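Local coordinates for protein metallo-beta-lactamase (Simiduia agarivorans, PDB 6MFI) that binds two zinc ions and, as a subclass B3 metallo-beta-lactamase, probably hydrolyses the amide bond of beta-lactam antibiotics, at residues A[47-52]-A[90-95]; A[103-108]-A[171-176]; A[138-143]-A[159-164]. All blocks are in the same frame, centred on the assembly; numbering follows the deposited sequence. Where two conformers were deposited one is given.

How the contacts relate
All three contacts reach the same seven-stranded sheet. Contacts 1 and 3 lie at the chain leading into its two outermost strands, 50-53 and 163-166, while contact 2 involves strand 103-107 inside it. Contact 1 is mostly buried, with one exposed arginine. It seats a proline-rich loop on helix 85-95, the helix that precedes strand 103-107 of contact 2. Contact 2 joins this sheet to the five-stranded one through aliphatic side chains, without a hydrogen bond between its segments. Contact 3 is partly buried and mixes a backbone hydrogen bond with apolar touches. Contact 1 instead relies on an asparagine amide and an arginine lying against prolines. The centres of contacts 2 and 3 are about 17 Å apart.

Contact 1: residues A[47-52]-A[90-95]; sequences GPPFRV and RDNIAR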
ATOM      1  N   GLY A  47      -6.969  -1.786 -15.141  1.00 15.71           N
ATOM      2  CA  GLY A  47      -5.797  -2.563 -15.461  1.00 15.96           C
ATOM      3  C   GLY A  47      -5.994  -4.032 -15.149  1.00 15.91           C
ATOM      4  O   GLY A  47      -6.856  -4.411 -14.350  1.00 15.21           O
ATOM      5  N   PRO A  48      -5.197  -4.890 -15.778  1.00 16.78           N
ATOM      6  CA  PRO A  48      -5.344  -6.330 -15.567  1.00 17.30           C
ATOM      7  C   PRO A  48      -4.651  -6.768 -14.291  1.00 16.78           C
ATOM      8  O   PRO A  48      -3.697  -6.119 -13.835  1.00 16.68           O
ATOM      9  CB  PRO A  48      -4.664  -6.932 -16.804  1.00 18.03           C
ATOM     10  CG  PRO A  48      -3.602  -5.939 -17.141  1.00 17.90           C
ATOM     11  CD  PRO A  48      -4.150  -4.579 -16.767  1.00 17.39           C
ATOM     12  N   PRO A  49      -5.105  -7.858 -13.678  1.00 15.98           N
ATOM     13  CA  PRO A  49      -4.394  -8.419 -12.530  1.00 15.78           C
ATOM     14  C   PRO A  49      -3.339  -9.423 -12.960  1.00 17.34           C
ATOM     15  O   PRO A  49      -3.455 -10.092 -13.989  1.00 19.27           O
ATOM     16  CB  PRO A  49      -5.517  -9.107 -11.743  1.00 15.00           C
ATOM     17  CG  PRO A  49      -6.450  -9.582 -12.812  1.00 15.81           C
ATOM     18  CD  PRO A  49      -6.367  -8.573 -13.945  1.00 15.90           C
ATOM     19  N   PHE A  50      -2.290  -9.526 -12.147  1.00 16.68           N
ATOM     20  CA  PHE A  50      -1.220 -10.467 -12.437  1.00 17.09           C
ATOM     21  C   PHE A  50      -0.664 -11.024 -11.135  1.00 16.28           C
ATOM     22  O   PHE A  50      -0.842 -10.447 -10.059  1.00 14.97           O
ATOM     23  CB  PHE A  50      -0.101  -9.825 -13.271  1.00 18.31           C
ATOM     24  CG  PHE A  50       0.562  -8.649 -12.608  1.00 18.61           C
ATOM     25  CD1 PHE A  50       1.694  -8.824 -11.830  1.00 19.55           C
ATOM     26  CD2 PHE A  50       0.064  -7.369 -12.780  1.00 18.76           C
ATOM     27  CE1 PHE A  50       2.310  -7.746 -11.224  1.00 19.61           C
ATOM     28  CE2 PHE A  50       0.676  -6.287 -12.178  1.00 18.84           C
ATOM     29  CZ  PHE A  50       1.801  -6.476 -11.400  1.00 19.22           C
ATOM     30  N   ARG A  51       0.015 -12.161 -11.254  1.00 17.41           N
ATOM     31  CA  ARG A  51       0.614 -12.822 -10.103  1.00 18.56           C
ATOM     32  C   ARG A  51       1.983 -12.224  -9.808  1.00 19.18           C
ATOM     33  O   ARG A  51       2.835 -12.132 -10.698  1.00 19.48           O
ATOM     34  CB  ARG A  51       0.735 -14.324 -10.360  1.00 20.24           C
ATOM     35  CG  ARG A  51       1.795 -15.020  -9.523  1.00 22.05           C
ATOM     36  CD  ARG A  51       1.905 -16.485  -9.900  1.00 24.11           C
ATOM     37  NE  ARG A  51       0.676 -17.217  -9.607  1.00 25.23           N
ATOM     38  CZ  ARG A  51       0.572 -18.154  -8.670  1.00 27.39           C
ATOM     39  NH1 ARG A  51       1.627 -18.479  -7.936  1.00 28.57           N
ATOM     40  NH2 ARG A  51      -0.585 -18.767  -8.469  1.00 27.84           N
ATOM     41  N   VAL A  52       2.191 -11.814  -8.558  1.00 18.92           N
ATOM     42  CA  VAL A  52       3.496 -11.309  -8.145  1.00 19.09           C
ATOM     43  C   VAL A  52       4.441 -12.464  -7.835  1.00 20.41           C
ATOM     44  O   VAL A  52       5.480 -12.633  -8.484  1.00 21.23           O
ATOM     45  CB  VAL A  52       3.352 -10.360  -6.940  1.00 18.21           C
ATOM     46  CG1 VAL A  52       4.718  -9.892  -6.466  1.00 18.26           C
ATOM     47  CG2 VAL A  52       2.470  -9.172  -7.304  1.00 17.61           C
ATOM     48  N   ARG A  90     -12.387  -5.157  -7.473  1.00 11.79           N
ATOM     49  CA  ARG A  90     -13.394  -6.213  -7.429  1.00 13.60           C
ATOM     50  C   ARG A  90     -13.388  -7.030  -8.713  1.00 13.59           C
ATOM     51  O   ARG A  90     -13.475  -8.264  -8.677  1.00 13.93           O
ATOM     52  CB  ARG A  90     -14.776  -5.604  -7.198  1.00 15.50           C
ATOM     53  CG  ARG A  90     -15.373  -5.885  -5.835  1.00 17.23           C
ATOM     54  CD  ARG A  90     -16.866  -5.601  -5.828  1.00 18.85           C
ATOM     55  NE  ARG A  90     -17.167  -4.206  -6.142  1.00 19.98           N
ATOM     56  CZ  ARG A  90     -17.719  -3.799  -7.282  1.00 21.26           C
ATOM     57  NH1 ARG A  90     -18.034  -4.680  -8.220  1.00 22.00           N
ATOM     58  NH2 ARG A  90     -17.958  -2.511  -7.484  1.00 21.94           N
ATOM     59  N   ASP A  91     -13.288  -6.359  -9.862  1.00 12.65           N
ATOM     60  CA  ASP A  91     -13.223  -7.077 -11.127  1.00 12.71           C
ATOM     61  C   ASP A  91     -11.958  -7.919 -11.220  1.00 12.86           C
ATOM     62  O   ASP A  91     -12.007  -9.069 -11.662  1.00 13.52           O
ATOM     63  CB  ASP A  91     -13.298  -6.091 -12.291  1.00 12.86           C
ATOM     64  CG  ASP A  91     -13.537  -6.773 -13.621  1.00 14.16           C
ATOM     65  OD1 ASP A  91     -14.320  -7.741 -13.680  1.00 14.66           O
ATOM     66  OD2 ASP A  91     -12.921  -6.335 -14.617  1.00 14.49           O
ATOM     67  N   ASN A  92     -10.818  -7.377 -10.785  1.00 12.64           N
ATOM     68  CA  ASN A  92      -9.552  -8.091 -10.942  1.00 13.21           C
ATOM     69  C   ASN A  92      -9.502  -9.343 -10.074  1.00 14.00           C
ATOM     70  O   ASN A  92      -8.918 -10.357 -10.473  1.00 14.97           O
ATOM     71  CB  ASN A  92      -8.380  -7.163 -10.615  1.00 12.27           C
ATOM     72  CG  ASN A  92      -8.041  -6.233 -11.758  1.00 12.62           C
ATOM     73  OD1 ASN A  92      -8.512  -6.416 -12.882  1.00 13.51           O
ATOM     74  ND2 ASN A  92      -7.229  -5.221 -11.477  1.00 11.55           N
ATOM     75  N   ILE A  93     -10.099  -9.290  -8.882  1.00 13.17           N
ATOM     76  CA  ILE A  93     -10.156 -10.472  -8.027  1.00 12.25           C
ATOM     77  C   ILE A  93     -10.973 -11.570  -8.695  1.00 13.19           C
ATOM     78  O   ILE A  93     -10.616 -12.754  -8.641  1.00 11.38           O
ATOM     79  CB  ILE A  93     -10.719 -10.103  -6.641  1.00 11.77           C
ATOM     80  CG1 ILE A  93      -9.764  -9.156  -5.912  1.00  9.85           C
ATOM     81  CG2 ILE A  93     -10.968 -11.352  -5.806  1.00 13.63           C
ATOM     82  CD1 ILE A  93     -10.291  -8.659  -4.583  1.00  9.52           C
ATOM     83  N   ALA A  94     -12.077 -11.194  -9.346  1.00 13.08           N
ATOM     84  CA  ALA A  94     -12.893 -12.176 -10.049  1.00 13.89           C
ATOM     85  C   ALA A  94     -12.190 -12.708 -11.292  1.00 14.71           C
ATOM     86  O   ALA A  94     -12.381 -13.875 -11.656  1.00 12.76           O
ATOM     87  CB  ALA A  94     -14.245 -11.567 -10.421  1.00 14.28           C
ATOM     88  N   ARG A  95     -11.378 -11.877 -11.951  1.00 15.28           N
ATOM     89  CA  ARG A  95     -10.642 -12.336 -13.126  1.00 16.01           C
ATOM     90  C   ARG A  95      -9.680 -13.461 -12.770  1.00 15.27           C
ATOM     91  O   ARG A  95      -9.502 -14.407 -13.546  1.00 15.64           O
ATOM     92  CB  ARG A  95      -9.887 -11.171 -13.765  1.00 16.26           C
ATOM     93  CG  ARG A  95     -10.781 -10.133 -14.418  1.00 17.48           C
ATOM     94  CD  ARG A  95      -9.972  -8.982 -14.994  1.00 18.75           C
ATOM     95  NE  ARG A  95      -9.073  -9.417 -16.059  1.00 20.74           N
ATOM     96  CZ  ARG A  95      -8.556  -8.607 -16.977  1.00 22.23           C
ATOM     97  NH1 ARG A  95      -8.849  -7.314 -16.962  1.00 22.66           N
ATOM     98  NH2 ARG A  95      -7.745  -9.086 -17.910  1.00 23.41           N
TER
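Pro-49 fits against Asn-92 and Arg-95, which lie one helical turn apart on helix 85-95. Three ring atoms do the touching. Pro-49 CB is 3.6 Å from Asn-92 CB. Pro-49 CG sits 3.5 Å from the backbone oxygen Asn-92 O. Pro-49 CD comes to 3.2 Å from Asn-92 OD1 and also lies over one face of the Arg-95 guanidinium, 3.5 Å from NE and offset toward the rim. The Arg-95 chain bends at chi3 (63°), and this lays the flat group back across the two prolines. Farther along the same face, Arg-95 NH1 is 3.9 Å from Pro-48 CA.

The Asn-92 amide reaches Gly-47. Its ND2 gives a hydrogen bond of 3.0 Å to Gly-47 O. The bond is bent (141° at the hydrogen), and the donor stands above the carbonyl plane. Asn-92 OD1 is also 3.0 Å from Gly-47 O, two acceptors facing each other. Val-59 O takes a second hydrogen bond from ND2. Pro-48 also rests on helix 30-36. The 47-49 loop, which leads into edge strand 50-53, is seated on the last turns of helix 85-95, away from the zinc sites.

Two carbonyl acceptors on one buried amide nitrogen probably restrict the rotation of Asn-92, although OD1 gains no bond from Gly-47 O. The prolines offer Arg-95 a carbon surface and no charge, so its hold here is by van der Waals contact.

Contact 2: residues A[103-108]-A[171-176]; sequences VKILLH and DQIALG
Lys-104 NZ is hydrogen-bonded to Ser-101 O, and this polar end turns away while the root of the same side chain rests on Leu-175. The bend at chi2 (-59°) leads the amine off. Lys-104 CB, nearer the backbone, is 3.7 Å from Leu-175 CD2 and 3.8 Å from Leu-175 CD1, and the two side chains stand roughly perpendicular.

Ile-105 lies at the centre. It meets Leu-175 tip to tip, Ile-105 CD1 standing 4.1 Å from Leu-175 CD1. Ile-105 CD1 is also 3.8 Å from Leu-175 CB. The same methyl is 3.7 Å from Ile-173 CG2. Here the two isoleucines lie alongside each other, pointing opposite ways.

Strands 103-107 and 172-175 belong to different sheets. They run nearly antiparallel, at 165°, with their axes 8.5 Å apart. No hydrogen bond joins the two segments, and side chains fill the gap. This is the face-to-face packing of two sheets in the alpha-beta/beta-alpha sandwich of the metallo-beta-lactamase fold.

Farther along the pair, Leu-107 CD2 meets Ile-173 CG1 at 4.2 Å. Both residues also touch Leu-180 and Trp-195 of the five-stranded sheet. Val-76, on the strand next to 103-107, touches Leu-107 and, across the interface, Leu-175. The Leu-107 side chain is about 11 Å from that of His-110, a ligand of one zinc ion.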
ATOM      1  N   VAL A 103     -12.286 -12.982   0.869  1.00 10.75           N
ATOM      2  CA  VAL A 103     -11.427 -11.951   1.444  1.00 11.74           C
ATOM      3  C   VAL A 103     -11.909 -11.692   2.869  1.00 11.99           C
ATOM      4  O   VAL A 103     -12.985 -11.124   3.074  1.00 10.53           O
ATOM      5  CB  VAL A 103     -11.444 -10.667   0.607  1.00 11.59           C
ATOM      6  CG1 VAL A 103     -10.515  -9.628   1.214  1.00 11.87           C
ATOM      7  CG2 VAL A 103     -11.051 -10.967  -0.831  1.00 11.63           C
ATOM      8  N   LYS A 104     -11.118 -12.114   3.855  1.00 11.81           N
ATOM      9  CA  LYS A 104     -11.520 -12.023   5.251  1.00 12.31           C
ATOM     10  C   LYS A 104     -10.900 -10.847   5.991  1.00 12.50           C
ATOM     11  O   LYS A 104     -11.425 -10.454   7.039  1.00 13.26           O
ATOM     12  CB  LYS A 104     -11.161 -13.317   5.992  1.00 12.91           C
ATOM     13  CG  LYS A 104     -11.645 -14.584   5.309  1.00 13.50           C
ATOM     14  CD  LYS A 104     -13.155 -14.581   5.135  1.00 14.45           C
ATOM     15  CE  LYS A 104     -13.635 -15.860   4.467  1.00 15.78           C
ATOM     16  NZ  LYS A 104     -15.106 -15.852   4.239  1.00 16.17           N
ATOM     17  N   ILE A 105      -9.808 -10.279   5.485  1.00 12.22           N
ATOM     18  CA  ILE A 105      -9.089  -9.215   6.177  1.00 12.31           C
ATOM     19  C   ILE A 105      -8.730  -8.129   5.173  1.00 11.21           C
ATOM     20  O   ILE A 105      -8.235  -8.423   4.081  1.00 10.04           O
ATOM     21  CB  ILE A 105      -7.820  -9.747   6.877  1.00 12.93           C
ATOM     22  CG1 ILE A 105      -8.198 -10.699   8.014  1.00 14.10           C
ATOM     23  CG2 ILE A 105      -6.972  -8.600   7.404  1.00 12.18           C
ATOM     24  CD1 ILE A 105      -7.012 -11.269   8.757  1.00 14.92           C
ATOM     25  N   LEU A 106      -8.984  -6.876   5.543  1.00 10.71           N
ATOM     26  CA  LEU A 106      -8.613  -5.717   4.741  1.00 10.68           C
ATOM     27  C   LEU A 106      -7.540  -4.923   5.473  1.00 11.12           C
ATOM     28  O   LEU A 106      -7.703  -4.592   6.653  1.00 12.07           O
ATOM     29  CB  LEU A 106      -9.827  -4.828   4.461  1.00  9.26           C
ATOM     30  CG  LEU A 106     -10.908  -5.380   3.533  1.00 10.77           C
ATOM     31  CD1 LEU A 106     -12.122  -4.468   3.542  1.00 10.60           C
ATOM     32  CD2 LEU A 106     -10.375  -5.546   2.119  1.00 10.33           C
ATOM     33  N   LEU A 107      -6.450  -4.622   4.776  1.00 10.74           N
ATOM     34  CA  LEU A 107      -5.367  -3.807   5.303  1.00 10.31           C
ATOM     35  C   LEU A 107      -5.196  -2.567   4.435  1.00  9.76           C
ATOM     36  O   LEU A 107      -5.822  -2.425   3.382  1.00  9.01           O
ATOM     37  CB  LEU A 107      -4.056  -4.599   5.374  1.00 11.05           C
ATOM     38  CG  LEU A 107      -4.106  -5.928   6.131  1.00 11.95           C
ATOM     39  CD1 LEU A 107      -2.751  -6.620   6.092  1.00 12.18           C
ATOM     40  CD2 LEU A 107      -4.565  -5.714   7.565  1.00 12.80           C
ATOM     41  N   HIS A 108      -4.330  -1.662   4.885  1.00 10.22           N
ATOM     42  CA  HIS A 108      -4.132  -0.392   4.205  1.00 10.34           C
ATOM     43  C   HIS A 108      -2.663  -0.001   4.246  1.00 10.99           C
ATOM     44  O   HIS A 108      -1.916  -0.414   5.137  1.00 11.13           O
ATOM     45  CB  HIS A 108      -4.976   0.725   4.837  1.00 10.36           C
ATOM     46  CG  HIS A 108      -4.520   1.123   6.208  1.00 10.11           C
ATOM     47  ND1 HIS A 108      -3.417   1.922   6.424  1.00 10.17           N
ATOM     48  CD2 HIS A 108      -5.020   0.835   7.433  1.00 10.20           C
ATOM     49  CE1 HIS A 108      -3.255   2.103   7.722  1.00 10.62           C
ATOM     50  NE2 HIS A 108      -4.215   1.454   8.356  1.00 10.66           N
ATOM     51  N   ASP A 171       2.804  -5.354  15.010  1.00 23.42           N
ATOM     52  CA  ASP A 171       1.715  -6.303  15.193  1.00 23.45           C
ATOM     53  C   ASP A 171       1.622  -7.256  14.007  1.00 22.50           C
ATOM     54  O   ASP A 171       1.931  -6.901  12.866  1.00 21.31           O
ATOM     55  CB  ASP A 171       0.388  -5.567  15.375  1.00 23.22           C
ATOM     56  CG  ASP A 171       0.216  -5.014  16.774  1.00 25.19           C
ATOM     57  OD1 ASP A 171       1.065  -5.311  17.641  1.00 26.59           O
ATOM     58  OD2 ASP A 171      -0.772  -4.285  17.009  1.00 24.95           O
ATOM     59  N   GLN A 172       1.183  -8.478  14.290  1.00 22.60           N
ATOM     60  CA  GLN A 172       1.033  -9.507  13.275  1.00 21.99           C
ATOM     61  C   GLN A 172      -0.435  -9.702  12.917  1.00 20.60           C
ATOM     62  O   GLN A 172      -1.329  -9.520  13.748  1.00 20.89           O
ATOM     63  CB  GLN A 172       1.631 -10.835  13.748  1.00 23.58           C
ATOM     64  CG  GLN A 172       3.148 -10.879  13.710  1.00 25.32           C
ATOM     65  CD  GLN A 172       3.700 -12.221  14.148  1.00 27.58           C
ATOM     66  OE1 GLN A 172       3.029 -13.247  14.038  1.00 27.81           O
ATOM     67  NE2 GLN A 172       4.933 -12.222  14.642  1.00 29.34           N
ATOM     68  N   ILE A 173      -0.672 -10.073  11.662  1.00 19.45           N
ATOM     69  CA  ILE A 173      -2.004 -10.375  11.153  1.00 18.96           C
ATOM     70  C   ILE A 173      -2.004 -11.826  10.699  1.00 19.02           C
ATOM     71  O   ILE A 173      -1.220 -12.206   9.821  1.00 19.41           O
ATOM     72  CB  ILE A 173      -2.405  -9.437  10.004  1.00 18.52           C
ATOM     73  CG1 ILE A 173      -2.630  -8.017  10.527  1.00 18.71           C
ATOM     74  CG2 ILE A 173      -3.648  -9.955   9.301  1.00 17.93           C
ATOM     75  CD1 ILE A 173      -3.862  -7.868  11.393  1.00 18.76           C
ATOM     76  N   ALA A 174      -2.876 -12.635  11.296  1.00 19.39           N
ATOM     77  CA  ALA A 174      -2.931 -14.067  11.033  1.00 19.82           C
ATOM     78  C   ALA A 174      -4.273 -14.427  10.413  1.00 19.07           C
ATOM     79  O   ALA A 174      -5.322 -13.970  10.880  1.00 18.93           O
ATOM     80  CB  ALA A 174      -2.709 -14.868  12.318  1.00 21.15           C
ATOM     81  N   LEU A 175      -4.233 -15.249   9.363  1.00 18.94           N
ATOM     82  CA  LEU A 175      -5.445 -15.733   8.705  1.00 18.50           C
ATOM     83  C   LEU A 175      -5.102 -17.080   8.074  1.00 19.36           C
ATOM     84  O   LEU A 175      -4.557 -17.128   6.966  1.00 19.65           O
ATOM     85  CB  LEU A 175      -5.949 -14.740   7.670  1.00 17.18           C
ATOM     86  CG  LEU A 175      -7.277 -15.098   6.999  1.00 16.25           C
ATOM     87  CD1 LEU A 175      -8.423 -15.040   8.001  1.00 15.84           C
ATOM     88  CD2 LEU A 175      -7.545 -14.184   5.813  1.00 14.88           C
ATOM     89  N   GLY A 176      -5.424 -18.162   8.779  1.00 19.89           N
ATOM     90  CA  GLY A 176      -5.025 -19.485   8.343  1.00 20.09           C
ATOM     91  C   GLY A 176      -3.519 -19.632   8.287  1.00 20.78           C
ATOM     92  O   GLY A 176      -2.834 -19.458   9.301  1.00 22.19           O
TER

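Contact 3: residues A[138-143]-A[159-164]; sequences AVMRNG and PVARVG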
ATOM      1  N   ALA A 138      -9.097   6.636  12.524  1.00 15.18           N
ATOM      2  CA  ALA A 138      -9.876   7.858  12.695  1.00 15.75           C
ATOM      3  C   ALA A 138     -10.294   8.436  11.349  1.00 15.98           C
ATOM      4  O   ALA A 138     -11.397   8.980  11.216  1.00 16.59           O
ATOM      5  CB  ALA A 138      -9.077   8.883  13.496  1.00 16.13           C
ATOM      6  N   VAL A 139      -9.430   8.324  10.339  1.00 15.76           N
ATOM      7  CA  VAL A 139      -9.775   8.827   9.013  1.00 17.02           C
ATOM      8  C   VAL A 139     -10.857   7.962   8.378  1.00 16.73           C
ATOM      9  O   VAL A 139     -11.817   8.478   7.795  1.00 14.51           O
ATOM     10  CB  VAL A 139      -8.519   8.909   8.129  1.00 17.88           C
ATOM     11  CG1 VAL A 139      -8.885   9.371   6.727  1.00 18.61           C
ATOM     12  CG2 VAL A 139      -7.496   9.845   8.753  1.00 19.21           C
ATOM     13  N   MET A 140     -10.725   6.636   8.482  1.00 16.68           N
ATOM     14  CA  MET A 140     -11.735   5.739   7.925  0.63 16.78           C
ATOM     15  C   MET A 140     -13.072   5.902   8.635  1.00 16.65           C
ATOM     16  O   MET A 140     -14.133   5.795   8.010  1.00 16.84           O
ATOM     17  CB  MET A 140     -11.263   4.288   8.020  0.63 15.76           C
ATOM     18  CG  MET A 140      -9.835   4.057   7.568  0.63 16.53           C
ATOM     19  SD  MET A 140      -9.567   4.551   5.859  0.63 17.35           S
ATOM     20  CE  MET A 140     -10.799   3.551   5.030  0.63 16.80           C
ATOM     21  N   ARG A 141     -13.037   6.147   9.945  1.00 17.01           N
ATOM     22  CA  ARG A 141     -14.271   6.337  10.698  1.00 17.61           C
ATOM     23  C   ARG A 141     -14.952   7.650  10.331  1.00 17.89           C
ATOM     24  O   ARG A 141     -16.186   7.721  10.298  1.00 18.13           O
ATOM     25  CB  ARG A 141     -13.975   6.285  12.197  1.00 18.02           C
ATOM     26  CG  ARG A 141     -15.153   6.611  13.092  1.00 19.33           C
ATOM     27  CD  ARG A 141     -14.792   6.419  14.556  1.00 19.42           C
ATOM     28  NE  ARG A 141     -13.753   7.349  14.995  1.00 20.39           N
ATOM     29  CZ  ARG A 141     -12.505   6.996  15.282  1.00 20.27           C
ATOM     30  NH1 ARG A 141     -12.131   5.728  15.180  1.00 19.41           N
ATOM     31  NH2 ARG A 141     -11.629   7.912  15.673  1.00 21.03           N
ATOM     32  N   ASN A 142     -14.171   8.691  10.042  1.00 18.22           N
ATOM     33  CA  ASN A 142     -14.710   9.992   9.677  1.00 20.12           C
ATOM     34  C   ASN A 142     -14.740  10.232   8.174  1.00 22.95           C
ATOM     35  O   ASN A 142     -15.347  11.214   7.734  1.00 24.64           O
ATOM     36  CB  ASN A 142     -13.898  11.106  10.349  1.00 19.77           C
ATOM     37  CG  ASN A 142     -13.757  10.902  11.844  1.00 16.12           C
ATOM     38  OD1 ASN A 142     -14.631  10.322  12.487  1.00 20.85           O
ATOM     39  ND2 ASN A 142     -12.652  11.378  12.404  1.00 19.77           N
ATOM     40  N   GLY A 143     -14.106   9.370   7.382  1.00 23.45           N
ATOM     41  CA  GLY A 143     -14.091   9.545   5.945  1.00 24.81           C
ATOM     42  C   GLY A 143     -13.244  10.690   5.442  1.00 26.72           C
ATOM     43  O   GLY A 143     -13.363  11.054   4.269  1.00 27.34           O
ATOM     44  N   PRO A 159     -16.526   7.580   1.513  1.00 15.48           N
ATOM     45  CA  PRO A 159     -17.465   6.927   2.436  1.00 15.65           C
ATOM     46  C   PRO A 159     -16.757   6.321   3.639  1.00 14.60           C
ATOM     47  O   PRO A 159     -15.667   5.757   3.526  1.00 13.97           O
ATOM     48  CB  PRO A 159     -18.119   5.848   1.567  1.00 15.93           C
ATOM     49  CG  PRO A 159     -18.019   6.377   0.182  1.00 16.41           C
ATOM     50  CD  PRO A 159     -16.719   7.125   0.123  1.00 16.17           C
ATOM     51  N   VAL A 160     -17.396   6.447   4.805  1.00 13.97           N
ATOM     52  CA  VAL A 160     -16.809   5.943   6.038  1.00 13.31           C
ATOM     53  C   VAL A 160     -16.831   4.419   6.040  1.00 11.91           C
ATOM     54  O   VAL A 160     -17.735   3.781   5.483  1.00 10.86           O
ATOM     55  CB  VAL A 160     -17.539   6.518   7.268  1.00 13.96           C
ATOM     56  CG1 VAL A 160     -17.630   8.033   7.171  1.00 14.60           C
ATOM     57  CG2 VAL A 160     -18.927   5.908   7.410  1.00 14.04           C
ATOM     58  N   ALA A 161     -15.818   3.828   6.664  1.00 12.25           N
ATOM     59  CA  ALA A 161     -15.665   2.384   6.726  1.00 12.88           C
ATOM     60  C   ALA A 161     -15.711   1.914   8.174  1.00 14.05           C
ATOM     61  O   ALA A 161     -15.544   2.700   9.111  1.00 14.65           O
ATOM     62  CB  ALA A 161     -14.354   1.934   6.068  1.00 12.74           C
ATOM     63  N   ARG A 162     -15.941   0.614   8.345  1.00 14.33           N
ATOM     64  CA  ARG A 162     -16.044  -0.005   9.662  1.00 15.02           C
ATOM     65  C   ARG A 162     -14.720  -0.687   9.987  1.00 15.43           C
ATOM     66  O   ARG A 162     -14.363  -1.695   9.367  1.00 15.58           O
ATOM     67  CB  ARG A 162     -17.198  -1.004   9.702  1.00 15.36           C
ATOM     68  CG  ARG A 162     -18.555  -0.400   9.385  1.00 15.41           C
ATOM     69  CD  ARG A 162     -19.578  -1.482   9.082  1.00 15.20           C
ATOM     70  NE  ARG A 162     -19.838  -2.329  10.243  1.00 15.50           N
ATOM     71  CZ  ARG A 162     -20.563  -3.442  10.208  1.00 16.33           C
ATOM     72  NH1 ARG A 162     -21.103  -3.849   9.067  1.00 16.19           N
ATOM     73  NH2 ARG A 162     -20.749  -4.150  11.313  1.00 16.86           N
ATOM     74  N   VAL A 163     -13.998  -0.141  10.959  1.00 15.54           N
ATOM     75  CA  VAL A 163     -12.730  -0.707  11.404  1.00 15.44           C
ATOM     76  C   VAL A 163     -13.000  -1.656  12.563  1.00 16.00           C
ATOM     77  O   VAL A 163     -13.618  -1.271  13.564  1.00 15.97           O
ATOM     78  CB  VAL A 163     -11.747   0.403  11.813  1.00 15.84           C
ATOM     79  CG1 VAL A 163     -10.478  -0.199  12.396  1.00 16.13           C
ATOM     80  CG2 VAL A 163     -11.425   1.289  10.621  1.00 15.89           C
ATOM     81  N   GLY A 164     -12.537  -2.897  12.431  1.00 16.31           N
ATOM     82  CA  GLY A 164     -12.800  -3.909  13.436  1.00 17.48           C
ATOM     83  C   GLY A 164     -11.634  -4.190  14.361  1.00 18.56           C
ATOM     84  O   GLY A 164     -11.801  -4.845  15.393  1.00 19.90           O
TER
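Met-140 touches Val-163 with the start of its side chain and Ala-161 with its end. Its CB touches Val-163 CG2 at 4.0 Å. Its CG is a little farther from that methyl, at 4.4 Å. Bends at chi2 and chi3 (-59° and -57°) then curl the chain through SD and bring the methyl CE to 4.0 Å from Ala-161 CB. Met-140 was modelled in two conformers, and the contact at CE is described for one of them and may not hold in the other. Phe-158 and Met-119 of helix 119-126 also touch this side chain.

The backbone link is firmer. Ala-161 N donates to Met-140 O over 2.9 Å, nearly straight at 167°, from above the carbonyl plane. Val-160 CA adds a CA-H...O contact to the same oxygen at 3.3 Å. One carbonyl of the last helical turn thus receives both.

Val-160 lies against the end of helix 134-142. Its CG1 is 3.5 Å from Arg-141 O and 3.8 Å from Gly-143 N. Gly-143 leaves the helix with positive phi and is backbone hydrogen-bonded to Phe-158, the residue that leads into the second segment.

Helix 134-142 connects the neighbouring parallel strands 129-132 and 163-166. The contact therefore binds the end of the helix to the chain entering the second strand of a beta-alpha-beta crossover, at the edge of the seven-stranded sheet.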